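Local coordinates for protein oxidoreductase, Gfo/Idh/MocA family (Vibrio cholerae, PDB 1XEA) that probably acts as a nucleotide-dependent oxidoreductase of the Gfo/Idh/MocA family, with a substrate that remains to be identified, at residues P127-H132 against D238-G243; R145-E150 against E224-S229; V233-D238 against M245-Q250; H170-V175 against L211-N216. All coordinates share one frame; numbering follows the deposited sequence.

Contact 1. Residues P127-H132 against D238-G243; sequences PLYNQH and DSFTQG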
# COMPACT_ATOMS: atom_id res chain seq x y z
N PRO A 127 -18.35 -9.25 -7.94
CA PRO A 127 -18.39 -10.07 -6.72
C PRO A 127 -17.81 -9.43 -5.46
O PRO A 127 -18.45 -9.46 -4.41
CB PRO A 127 -17.67 -11.36 -7.12
CG PRO A 127 -16.81 -10.94 -8.30
CD PRO A 127 -17.67 -9.96 -9.04
N LEU A 128 -16.63 -8.83 -5.54
CA LEU A 128 -16.08 -8.23 -4.35
C LEU A 128 -16.87 -7.01 -3.89
O LEU A 128 -16.97 -6.74 -2.69
CB LEU A 128 -14.61 -7.84 -4.54
CG LEU A 128 -13.88 -7.30 -3.29
CD1 LEU A 128 -13.65 -8.43 -2.31
CD2 LEU A 128 -12.57 -6.67 -3.67
N TYR A 129 -17.46 -6.26 -4.81
CA TYR A 129 -18.20 -5.08 -4.37
C TYR A 129 -19.59 -5.39 -3.82
O TYR A 129 -20.00 -4.80 -2.83
CB TYR A 129 -18.34 -4.07 -5.50
CG TYR A 129 -17.04 -3.59 -6.10
CD1 TYR A 129 -15.80 -3.92 -5.53
CD2 TYR A 129 -17.05 -2.79 -7.24
CE1 TYR A 129 -14.61 -3.47 -6.09
CE2 TYR A 129 -15.87 -2.33 -7.81
CZ TYR A 129 -14.66 -2.67 -7.23
OH TYR A 129 -13.50 -2.22 -7.81
N ASN A 130 -20.30 -6.32 -4.46
CA ASN A 130 -21.64 -6.67 -4.01
C ASN A 130 -21.61 -7.48 -2.72
O ASN A 130 -22.60 -7.54 -2.00
CB ASN A 130 -22.38 -7.45 -5.10
CG ASN A 130 -22.59 -6.64 -6.38
OD1 ASN A 130 -22.37 -5.42 -6.41
ND2 ASN A 130 -23.02 -7.31 -7.44
N GLN A 131 -20.47 -8.11 -2.44
CA GLN A 131 -20.33 -8.91 -1.23
C GLN A 131 -20.29 -8.03 -0.00
O GLN A 131 -20.82 -8.39 1.05
CB GLN A 131 -19.05 -9.73 -1.29
CG GLN A 131 -18.66 -10.30 0.06
CD GLN A 131 -17.36 -11.10 -0.03
OE1 GLN A 131 -16.72 -11.38 1.00
NE2 GLN A 131 -16.97 -11.48 -1.26
N HIS A 132 -19.67 -6.87 -0.14
CA HIS A 132 -19.54 -5.93 0.96
C HIS A 132 -20.61 -4.85 0.96
O HIS A 132 -21.15 -4.50 2.01
CB HIS A 132 -18.14 -5.30 0.94
CG HIS A 132 -17.04 -6.27 1.27
ND1 HIS A 132 -16.73 -6.63 2.56
CD2 HIS A 132 -16.19 -6.96 0.47
CE1 HIS A 132 -15.74 -7.51 2.54
NE2 HIS A 132 -15.40 -7.73 1.29
N ASP A 238 -9.38 -0.18 -4.99
CA ASP A 238 -8.43 0.28 -6.02
C ASP A 238 -8.43 -0.66 -7.22
O ASP A 238 -7.70 -0.46 -8.19
CB ASP A 238 -7.02 0.38 -5.43
CG ASP A 238 -6.65 -0.85 -4.61
OD1 ASP A 238 -7.29 -1.09 -3.57
OD2 ASP A 238 -5.73 -1.58 -5.02
N SER A 239 -9.25 -1.71 -7.15
CA SER A 239 -9.37 -2.66 -8.24
C SER A 239 -10.59 -3.54 -7.96
O SER A 239 -11.38 -3.25 -7.05
CB SER A 239 -8.12 -3.54 -8.34
OG SER A 239 -8.08 -4.53 -7.33
N PHE A 240 -10.75 -4.61 -8.73
CA PHE A 240 -11.86 -5.50 -8.52
C PHE A 240 -11.49 -6.62 -7.55
O PHE A 240 -12.35 -7.39 -7.15
CB PHE A 240 -12.33 -6.09 -9.85
CG PHE A 240 -12.85 -5.06 -10.82
CD1 PHE A 240 -12.25 -4.89 -12.06
CD2 PHE A 240 -13.91 -4.22 -10.45
CE1 PHE A 240 -12.70 -3.89 -12.93
CE2 PHE A 240 -14.37 -3.21 -11.32
CZ PHE A 240 -13.76 -3.04 -12.56
N THR A 241 -10.24 -6.70 -7.13
CA THR A 241 -9.84 -7.78 -6.23
C THR A 241 -9.43 -7.34 -4.85
O THR A 241 -9.50 -8.11 -3.90
CB THR A 241 -8.68 -8.60 -6.84
OG1 THR A 241 -7.47 -7.84 -6.76
CG2 THR A 241 -8.97 -8.93 -8.28
N GLN A 242 -8.99 -6.10 -4.74
CA GLN A 242 -8.54 -5.55 -3.48
C GLN A 242 -9.23 -4.26 -3.10
O GLN A 242 -9.65 -3.48 -3.96
CB GLN A 242 -7.05 -5.28 -3.56
CG GLN A 242 -6.21 -6.47 -3.26
CD GLN A 242 -4.75 -6.10 -3.22
OE1 GLN A 242 -3.92 -6.86 -2.70
NE2 GLN A 242 -4.43 -4.92 -3.78
N GLY A 243 -9.31 -4.04 -1.79
CA GLY A 243 -9.92 -2.83 -1.28
C GLY A 243 -9.64 -2.69 0.20
O GLY A 243 -9.24 -3.64 0.86

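Contact 2. Residues R145-E150 against E224-S229; sequences RSLRWE and EHVTAS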
# COMPACT_ATOMS: atom_id res chain seq x y z
N ARG A 145 -24.30 6.90 2.10
CA ARG A 145 -24.29 8.35 2.26
C ARG A 145 -23.57 8.97 1.07
O ARG A 145 -23.68 10.17 0.82
CB ARG A 145 -23.61 8.76 3.56
CG ARG A 145 -24.35 8.32 4.80
CD ARG A 145 -25.73 8.95 4.87
NE ARG A 145 -26.62 8.24 5.80
CZ ARG A 145 -27.73 7.60 5.43
NH1 ARG A 145 -28.09 7.59 4.15
NH2 ARG A 145 -28.48 6.98 6.34
N SER A 146 -22.85 8.14 0.33
CA SER A 146 -22.12 8.58 -0.85
C SER A 146 -21.49 7.38 -1.56
O SER A 146 -21.21 6.35 -0.95
CB SER A 146 -21.05 9.62 -0.47
OG SER A 146 -19.76 9.03 -0.34
N LEU A 147 -21.31 7.52 -2.87
CA LEU A 147 -20.71 6.48 -3.69
C LEU A 147 -20.04 7.17 -4.87
O LEU A 147 -20.70 7.85 -5.65
CB LEU A 147 -21.78 5.49 -4.18
CG LEU A 147 -21.30 4.42 -5.18
CD1 LEU A 147 -20.35 3.46 -4.48
CD2 LEU A 147 -22.48 3.67 -5.76
N ARG A 148 -18.73 6.99 -5.00
CA ARG A 148 -17.97 7.61 -6.08
C ARG A 148 -17.29 6.56 -6.93
O ARG A 148 -16.49 5.76 -6.44
CB ARG A 148 -16.92 8.56 -5.50
CG ARG A 148 -16.00 9.18 -6.55
CD ARG A 148 -15.11 10.24 -5.93
NE ARG A 148 -14.11 9.68 -5.03
CZ ARG A 148 -13.61 10.32 -3.97
NH1 ARG A 148 -14.02 11.55 -3.67
NH2 ARG A 148 -12.70 9.72 -3.22
N TRP A 149 -17.59 6.58 -8.21
CA TRP A 149 -16.99 5.63 -9.12
C TRP A 149 -16.04 6.38 -10.06
O TRP A 149 -16.48 7.22 -10.84
CB TRP A 149 -18.10 4.93 -9.91
CG TRP A 149 -17.70 3.58 -10.42
CD1 TRP A 149 -16.73 3.31 -11.34
CD2 TRP A 149 -18.22 2.33 -10.00
NE1 TRP A 149 -16.61 1.97 -11.52
CE2 TRP A 149 -17.52 1.33 -10.71
CE3 TRP A 149 -19.22 1.93 -9.10
CZ2 TRP A 149 -17.77 -0.03 -10.54
CZ3 TRP A 149 -19.47 0.58 -8.93
CH2 TRP A 149 -18.75 -0.38 -9.66
N GLU A 150 -14.75 6.11 -9.96
CA GLU A 150 -13.74 6.74 -10.81
C GLU A 150 -13.19 5.70 -11.79
O GLU A 150 -12.86 4.58 -11.41
CB GLU A 150 -12.58 7.28 -9.96
CG GLU A 150 -12.97 8.34 -8.94
CD GLU A 150 -11.79 8.86 -8.12
OE1 GLU A 150 -10.83 9.38 -8.73
OE2 GLU A 150 -11.83 8.75 -6.88
N GLU A 224 -9.18 2.30 -11.86
CA GLU A 224 -10.58 2.47 -11.55
C GLU A 224 -10.75 2.33 -10.05
O GLU A 224 -10.45 1.29 -9.48
CB GLU A 224 -11.35 1.41 -12.31
CG GLU A 224 -12.83 1.65 -12.41
CD GLU A 224 -13.49 0.66 -13.33
OE1 GLU A 224 -14.74 0.58 -13.32
OE2 GLU A 224 -12.76 -0.04 -14.06
N HIS A 225 -11.23 3.39 -9.42
CA HIS A 225 -11.40 3.39 -7.98
C HIS A 225 -12.84 3.59 -7.56
O HIS A 225 -13.51 4.49 -8.06
CB HIS A 225 -10.57 4.50 -7.36
CG HIS A 225 -9.10 4.36 -7.61
ND1 HIS A 225 -8.21 5.38 -7.36
CD2 HIS A 225 -8.36 3.32 -8.06
CE1 HIS A 225 -6.98 4.97 -7.64
NE2 HIS A 225 -7.05 3.72 -8.07
N VAL A 226 -13.32 2.75 -6.66
CA VAL A 226 -14.68 2.91 -6.17
C VAL A 226 -14.61 3.23 -4.68
O VAL A 226 -13.92 2.56 -3.91
CB VAL A 226 -15.50 1.64 -6.41
CG1 VAL A 226 -16.93 1.87 -5.99
CG2 VAL A 226 -15.41 1.25 -7.85
N THR A 227 -15.33 4.28 -4.28
CA THR A 227 -15.36 4.72 -2.91
C THR A 227 -16.79 4.79 -2.46
O THR A 227 -17.62 5.44 -3.10
CB THR A 227 -14.79 6.13 -2.75
OG1 THR A 227 -13.42 6.15 -3.13
CG2 THR A 227 -14.92 6.58 -1.31
N ALA A 228 -17.10 4.12 -1.36
CA ALA A 228 -18.46 4.12 -0.83
C ALA A 228 -18.45 4.55 0.62
O ALA A 228 -17.55 4.20 1.37
CB ALA A 228 -19.05 2.73 -0.96
N SER A 229 -19.44 5.31 1.04
CA SER A 229 -19.44 5.69 2.44
C SER A 229 -20.82 5.60 3.06
O SER A 229 -21.84 5.86 2.41
CB SER A 229 -18.86 7.09 2.63
OG SER A 229 -19.84 8.07 2.38
O HOH W 1 -13.35 6.53 -6.11
O HOH W 2 -8.12 8.53 -7.69

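Contact 3. Residues V233-D238 against M245-Q250; sequences VAYLFD and MWRDNQ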
# COMPACT_ATOMS: atom_id res chain seq x y z
N VAL A 233 -18.62 4.49 8.38
CA VAL A 233 -18.07 3.35 7.68
C VAL A 233 -17.79 3.76 6.26
O VAL A 233 -18.56 4.50 5.65
CB VAL A 233 -19.05 2.16 7.71
CG1 VAL A 233 -18.36 0.94 7.10
CG2 VAL A 233 -19.48 1.86 9.15
N ALA A 234 -16.66 3.29 5.73
CA ALA A 234 -16.29 3.62 4.36
C ALA A 234 -15.51 2.48 3.74
O ALA A 234 -15.03 1.59 4.45
CB ALA A 234 -15.48 4.91 4.35
N TYR A 235 -15.41 2.48 2.41
CA TYR A 235 -14.67 1.48 1.63
C TYR A 235 -14.03 2.17 0.44
O TYR A 235 -14.58 3.12 -0.10
CB TYR A 235 -15.58 0.40 1.05
CG TYR A 235 -16.26 -0.51 2.04
CD1 TYR A 235 -17.40 -0.10 2.73
CD2 TYR A 235 -15.77 -1.79 2.27
CE1 TYR A 235 -18.03 -0.95 3.63
CE2 TYR A 235 -16.39 -2.65 3.17
CZ TYR A 235 -17.52 -2.22 3.84
OH TYR A 235 -18.14 -3.06 4.74
N LEU A 236 -12.88 1.67 0.02
CA LEU A 236 -12.20 2.24 -1.14
C LEU A 236 -11.52 1.11 -1.88
O LEU A 236 -10.52 0.58 -1.42
CB LEU A 236 -11.15 3.26 -0.71
CG LEU A 236 -10.64 4.27 -1.76
CD1 LEU A 236 -9.33 4.83 -1.25
CD2 LEU A 236 -10.45 3.64 -3.11
N PHE A 237 -12.08 0.74 -3.03
CA PHE A 237 -11.50 -0.33 -3.82
C PHE A 237 -10.64 0.24 -4.94
O PHE A 237 -11.11 1.05 -5.74
CB PHE A 237 -12.60 -1.20 -4.42
CG PHE A 237 -13.48 -1.84 -3.40
CD1 PHE A 237 -14.69 -1.26 -3.04
CD2 PHE A 237 -13.13 -3.05 -2.81
CE1 PHE A 237 -15.55 -1.88 -2.13
CE2 PHE A 237 -13.97 -3.69 -1.89
CZ PHE A 237 -15.18 -3.10 -1.55
N ASP A 238 -9.38 -0.18 -4.99
CA ASP A 238 -8.43 0.28 -6.02
C ASP A 238 -8.43 -0.66 -7.22
O ASP A 238 -7.70 -0.46 -8.19
CB ASP A 238 -7.02 0.38 -5.43
CG ASP A 238 -6.65 -0.85 -4.61
OD1 ASP A 238 -7.29 -1.09 -3.57
OD2 ASP A 238 -5.73 -1.58 -5.02
N MSE A 245 -11.18 -1.27 4.00
CA MSE A 245 -12.37 -0.92 4.76
C MSE A 245 -11.98 -0.11 5.99
O MSE A 245 -11.09 -0.50 6.75
CB MSE A 245 -13.07 -2.21 5.21
CG MSE A 245 -14.35 -2.00 6.00
SE MSE A 245 -15.18 -3.68 6.64
CE MSE A 245 -14.69 -3.54 8.53
N TRP A 246 -12.64 1.03 6.15
CA TRP A 246 -12.40 1.91 7.28
C TRP A 246 -13.62 1.84 8.22
O TRP A 246 -14.72 2.25 7.87
CB TRP A 246 -12.20 3.34 6.79
CG TRP A 246 -10.94 3.52 6.01
CD1 TRP A 246 -9.68 3.23 6.43
CD2 TRP A 246 -10.82 4.06 4.69
NE1 TRP A 246 -8.77 3.55 5.45
CE2 TRP A 246 -9.45 4.06 4.37
CE3 TRP A 246 -11.73 4.54 3.75
CZ2 TRP A 246 -8.96 4.53 3.15
CZ3 TRP A 246 -11.25 5.00 2.52
CH2 TRP A 246 -9.87 4.99 2.24
N ARG A 247 -13.39 1.30 9.41
CA ARG A 247 -14.45 1.13 10.40
C ARG A 247 -13.84 1.26 11.78
O ARG A 247 -12.75 0.76 12.03
CB ARG A 247 -15.08 -0.24 10.23
CG ARG A 247 -15.90 -0.69 11.40
CD ARG A 247 -16.48 -2.06 11.12
NE ARG A 247 -17.50 -1.99 10.10
CZ ARG A 247 -18.04 -3.05 9.51
NH1 ARG A 247 -17.63 -4.27 9.87
NH2 ARG A 247 -18.99 -2.89 8.58
N ASP A 248 -14.54 1.95 12.67
CA ASP A 248 -14.05 2.17 14.03
C ASP A 248 -12.67 2.83 14.00
O ASP A 248 -11.80 2.52 14.81
CB ASP A 248 -13.96 0.85 14.78
CG ASP A 248 -15.28 0.11 14.82
OD1 ASP A 248 -16.29 0.72 15.25
OD2 ASP A 248 -15.31 -1.08 14.44
N ASN A 249 -12.49 3.73 13.04
CA ASN A 249 -11.23 4.43 12.89
C ASN A 249 -10.08 3.46 12.69
O ASN A 249 -8.97 3.70 13.17
CB ASN A 249 -10.95 5.31 14.10
CG ASN A 249 -9.97 6.43 13.78
OD1 ASN A 249 -10.12 7.12 12.76
ND2 ASN A 249 -8.98 6.62 14.64
N GLN A 250 -10.35 2.38 11.99
CA GLN A 250 -9.33 1.41 11.72
C GLN A 250 -9.41 1.10 10.26
O GLN A 250 -10.48 1.23 9.67
CB GLN A 250 -9.58 0.13 12.47
CG GLN A 250 -9.43 0.20 13.95
CD GLN A 250 -9.65 -1.18 14.54
OE1 GLN A 250 -9.03 -2.16 14.10
NE2 GLN A 250 -10.55 -1.27 15.53

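Contact 4. Residues H170-V175 against L211-N216; sequences HPLDSV and LHASMN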
# COMPACT_ATOMS: atom_id res chain seq x y z
N HIS A 170 -20.18 3.31 -18.13
CA HIS A 170 -19.83 2.30 -17.15
C HIS A 170 -19.94 2.91 -15.75
O HIS A 170 -20.79 2.51 -14.97
CB HIS A 170 -18.41 1.79 -17.37
CG HIS A 170 -18.35 0.58 -18.26
ND1 HIS A 170 -19.13 -0.53 -18.05
CD2 HIS A 170 -17.59 0.32 -19.35
CE1 HIS A 170 -18.87 -1.43 -18.99
NE2 HIS A 170 -17.94 -0.94 -19.79
N PRO A 171 -19.09 3.89 -15.43
CA PRO A 171 -19.19 4.48 -14.08
C PRO A 171 -20.52 5.17 -13.80
O PRO A 171 -21.04 5.09 -12.69
CB PRO A 171 -18.01 5.46 -14.05
CG PRO A 171 -17.86 5.86 -15.48
CD PRO A 171 -18.03 4.55 -16.21
N LEU A 172 -21.06 5.82 -14.83
CA LEU A 172 -22.33 6.52 -14.68
C LEU A 172 -23.44 5.58 -14.22
O LEU A 172 -24.11 5.83 -13.21
CB LEU A 172 -22.72 7.18 -16.00
CG LEU A 172 -23.94 8.11 -15.91
CD1 LEU A 172 -23.59 9.34 -15.08
CD2 LEU A 172 -24.39 8.50 -17.31
N ASP A 173 -23.64 4.49 -14.96
CA ASP A 173 -24.67 3.51 -14.62
C ASP A 173 -24.40 2.86 -13.27
O ASP A 173 -25.31 2.73 -12.44
CB ASP A 173 -24.75 2.40 -15.66
CG ASP A 173 -25.65 1.25 -15.21
OD1 ASP A 173 -26.89 1.40 -15.23
OD2 ASP A 173 -25.12 0.20 -14.82
N SER A 174 -23.16 2.44 -13.05
CA SER A 174 -22.78 1.78 -11.81
C SER A 174 -23.14 2.58 -10.57
O SER A 174 -23.32 2.03 -9.49
CB SER A 174 -21.28 1.50 -11.80
OG SER A 174 -20.93 0.66 -12.87
N VAL A 175 -23.26 3.89 -10.74
CA VAL A 175 -23.58 4.77 -9.64
C VAL A 175 -25.04 5.18 -9.65
O VAL A 175 -25.56 5.61 -8.63
CB VAL A 175 -22.70 6.01 -9.73
CG1 VAL A 175 -23.11 7.01 -8.70
CG2 VAL A 175 -21.24 5.63 -9.53
N LEU A 211 -24.29 10.64 -5.30
CA LEU A 211 -23.77 9.79 -6.36
C LEU A 211 -22.77 10.57 -7.21
O LEU A 211 -22.94 11.76 -7.44
CB LEU A 211 -24.93 9.28 -7.22
CG LEU A 211 -26.00 8.57 -6.38
CD1 LEU A 211 -27.08 7.97 -7.26
CD2 LEU A 211 -25.33 7.49 -5.56
N HIS A 212 -21.71 9.90 -7.67
CA HIS A 212 -20.69 10.58 -8.45
C HIS A 212 -19.95 9.68 -9.43
O HIS A 212 -19.38 8.66 -9.05
CB HIS A 212 -19.67 11.23 -7.50
CG HIS A 212 -18.63 12.07 -8.18
ND1 HIS A 212 -17.58 12.64 -7.49
CD2 HIS A 212 -18.48 12.44 -9.47
CE1 HIS A 212 -16.83 13.33 -8.33
NE2 HIS A 212 -17.35 13.23 -9.54
N ALA A 213 -19.97 10.06 -10.71
CA ALA A 213 -19.30 9.32 -11.76
C ALA A 213 -18.21 10.23 -12.29
O ALA A 213 -18.47 11.35 -12.70
CB ALA A 213 -20.27 8.95 -12.87
N SER A 214 -16.98 9.73 -12.28
CA SER A 214 -15.83 10.51 -12.69
C SER A 214 -14.96 9.73 -13.68
O SER A 214 -14.62 8.56 -13.47
CB SER A 214 -15.05 10.87 -11.42
OG SER A 214 -13.79 11.45 -11.67
N MSE A 215 -14.61 10.38 -14.79
CA MSE A 215 -13.77 9.74 -15.79
C MSE A 215 -12.81 10.73 -16.39
O MSE A 215 -13.22 11.67 -17.07
CB MSE A 215 -14.62 9.14 -16.90
CG MSE A 215 -13.80 8.58 -18.05
SE MSE A 215 -14.87 7.52 -19.27
CE MSE A 215 -14.93 5.89 -18.24
N ASN A 216 -11.52 10.52 -16.15
CA ASN A 216 -10.50 11.40 -16.69
C ASN A 216 -9.67 10.55 -17.63
O ASN A 216 -8.76 9.84 -17.19
CB ASN A 216 -9.62 11.95 -15.58
CG ASN A 216 -8.68 13.01 -16.07
OD1 ASN A 216 -8.23 12.97 -17.21
ND2 ASN A 216 -8.36 13.97 -15.22

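Contact 1. Residues P127-H132 against D238-G243
Ser239, which receives the hydroxyl of Tyr129 across this contact, has its own OG gripped by two backbone amides of the turn it opens. Thr241 N reaches Ser239 OG at 3.1 Å, closing an ST turn, and Gln242 N reaches the same oxygen at 3.2 Å, completing an ST motif. Folded in this way, the loop brings three successive carbonyls against helix 127-132. The first is used for hydrogen bonding: Tyr129 OH donates to Ser239 O, 2.5 Å away, and the acceptor lies at the edge of the phenol ring, near its plane. With CG anti to the carbonyl carbon (chi1 -58°), the tyrosine reaches out from the helix to put its hydroxyl there. The other two carbonyls meet leucine: Leu128 CB lies 3.5 Å from Phe240 O, and Leu128 CD2 3.4 Å from Thr241 O. Phe240 sends its ring past the far end of Tyr129, bringing its CD2 within 3.7 Å of Tyr129 CZ. The two rings meet obliquely, their planes 43° apart. Phe237 and Val226 pack on Tyr129 as well, so the phenol packs from its own helix against the sheet, with Leu136 of helix 134-138 also touching it. The pairing of one directional bond with apolar packing is instructive: a buried tyrosine enters a largely hydrophobic interface at little polar cost, because a loop carbonyl takes up its hydroxyl, while that loop is held in shape by a serine of its own.

Contact 2. Residues R145-E150 against E224-S229
Segments 146-150 and 224-229 run antiparallel, their axes 4.6 Å apart at closest approach and 177° between directions, and the ladder starts with a classic beta bulge in which Arg145 N and Ser146 N both donate to Ser229 O. The side chains divide cleanly between the two faces. On one, Trp149 is held from two directions. Its CG is anti to the backbone N (chi1 -156°), which carries the indole alongside Val226 and toward Glu224. Its NE1 donates to Glu224 OE1 over 2.9 Å, a nearly straight bond (178°) in the plane of the indole that uses the anti lone pair of the carboxylate; Arg123 forms a salt bridge to the same oxygen. Val226 CG2 meanwhile sits over a face of the indole, 3.7 Å from the centroid of the six-membered ring, in a CH-pi contact. Fixed at both edge and face, the ring has little freedom to turn. Leu147 continues this apolar side, its CD1 lying 3.8 Å from Ala228 CB. The other face is polar. Ser146 OG and Ser229 OG are hydrogen-bonded at 2.9 Å, and Arg148 NE makes a salt bridge with Glu150 OE2 at 3.1 Å. A water bonds to both Thr227 OG1 and Glu150 OE2, while Arg148 of the third subunit offers Glu150 a further salt bridge. Strand 146-152 lies between strands 223-230 and 209-216. Helices 160-175 and 134-138 pack on Trp149, whereas the polar face meets another subunit, in keeping with the open-faced sheet of this family.

Contact 3. Residues V233-D238 against M245-Q250
Tyr235 and Met245, the latter present as selenomethionine, lie side by side and point the same way. Met245 CG rests over one face of the phenol ring, 4.0 Å from its centroid, in a CH-pi contact. Further along, SE approaches obliquely at 4.7 Å from the same centroid, adding a Met-aromatic contact. With CG anti to the backbone N (chi1 -179°), the Met245 chain extends along the tyrosine until it bends at its last torsion. On the opposite face of the sheet Trp246 meets two aliphatic residues: Ala234 CB lies at the edge of the indole, 3.8 Å from CE3, and Leu236 CD1 is 3.5 Å from Trp246 CH2. Behind these side chains stands the backbone of a beta hairpin, strands 233-237 and 242-247. Within these segments the hydrogen-bonded pair is Ala234 with Trp246: Ala234 N donates to Trp246 O at 3.1 Å, and Trp246 N returns a bond to Ala234 O at 3.0 Å. The second strand then turns back into strand 250-255 through Asp248 and Asn249, whose backbone angles are both left-handed; Arg247 and Gln250 exchange a pair of backbone bonds across this turn. Further out, Glu251 OE2 accepts from Trp246 NE1 and so steadies the indole. Ile221 of the third subunit packs on Trp246, and Asn249 OD1 accepts from Thr222 N of that same neighbouring subunit.

Contact 4. Residues H170-V175 against L211-N216
Val175 and Leu211 slide past each other in opposite directions, the valine reaching from the helix toward the strand and the leucine from the strand toward the helix. Val175 CG1, anti to its own amide nitrogen (chi1 174°), lies against Leu211 CB and the backbone of His212, while Leu211 CD1 lies nearest Val175 O, at 3.1 Å. In the middle a small residue lets the backbones approach: Ala213 CB points toward the helix and sits 3.7 Å from Leu172 CA, with Leu172 CD1 beside it at 4.0 Å. At the other end Pro171 and Met215, a selenomethionine, cross at about a right angle, the terminal Met215 CE lying 3.9 Å from Pro171 CD. No hydrogen bond joins the two segments. Polarity is settled within the helix, where His170 O accepts from both Ser174 N and Ser174 OG, and on its far side, where Asp173 forms salt bridges with Arg124 and Arg291. Helix 170-175 and strand 211-216 run antiparallel, 7.2 Å apart at closest approach: the apolar packing of a helix on one face of a mostly antiparallel sheet, as in the C-terminal domain of Gfo/Idh/MocA enzymes. His170 touches Lys94, consistent with the interdomain cleft where relatives bind substrate.

One mixed sheet threads all four contacts together. Contact 2 is flanked on either side within it: towards contact 4, Trp149 N and His212 O lie 2.9 Å apart, and towards contact 3, Val226 O and Phe237 N lie 2.7 Å apart, both probable hydrogen bonds. Contacts 1 and 2 meet where Tyr129 CD2 lies 3.8 Å from Trp149 CH2. Contacts 1 and 3 share Asp238 and touch where Leu128 CD2 comes within 3.7 Å of Phe237 CE2, whereas contacts 3 and 4 stay about 11 Å apart at their nearest atoms. The bound nickel ion lies about 7, 10 and 12 Å from the side chains of Tyr235, Ala228 and Tyr129. Contacts 2 and 3 both border the third subunit.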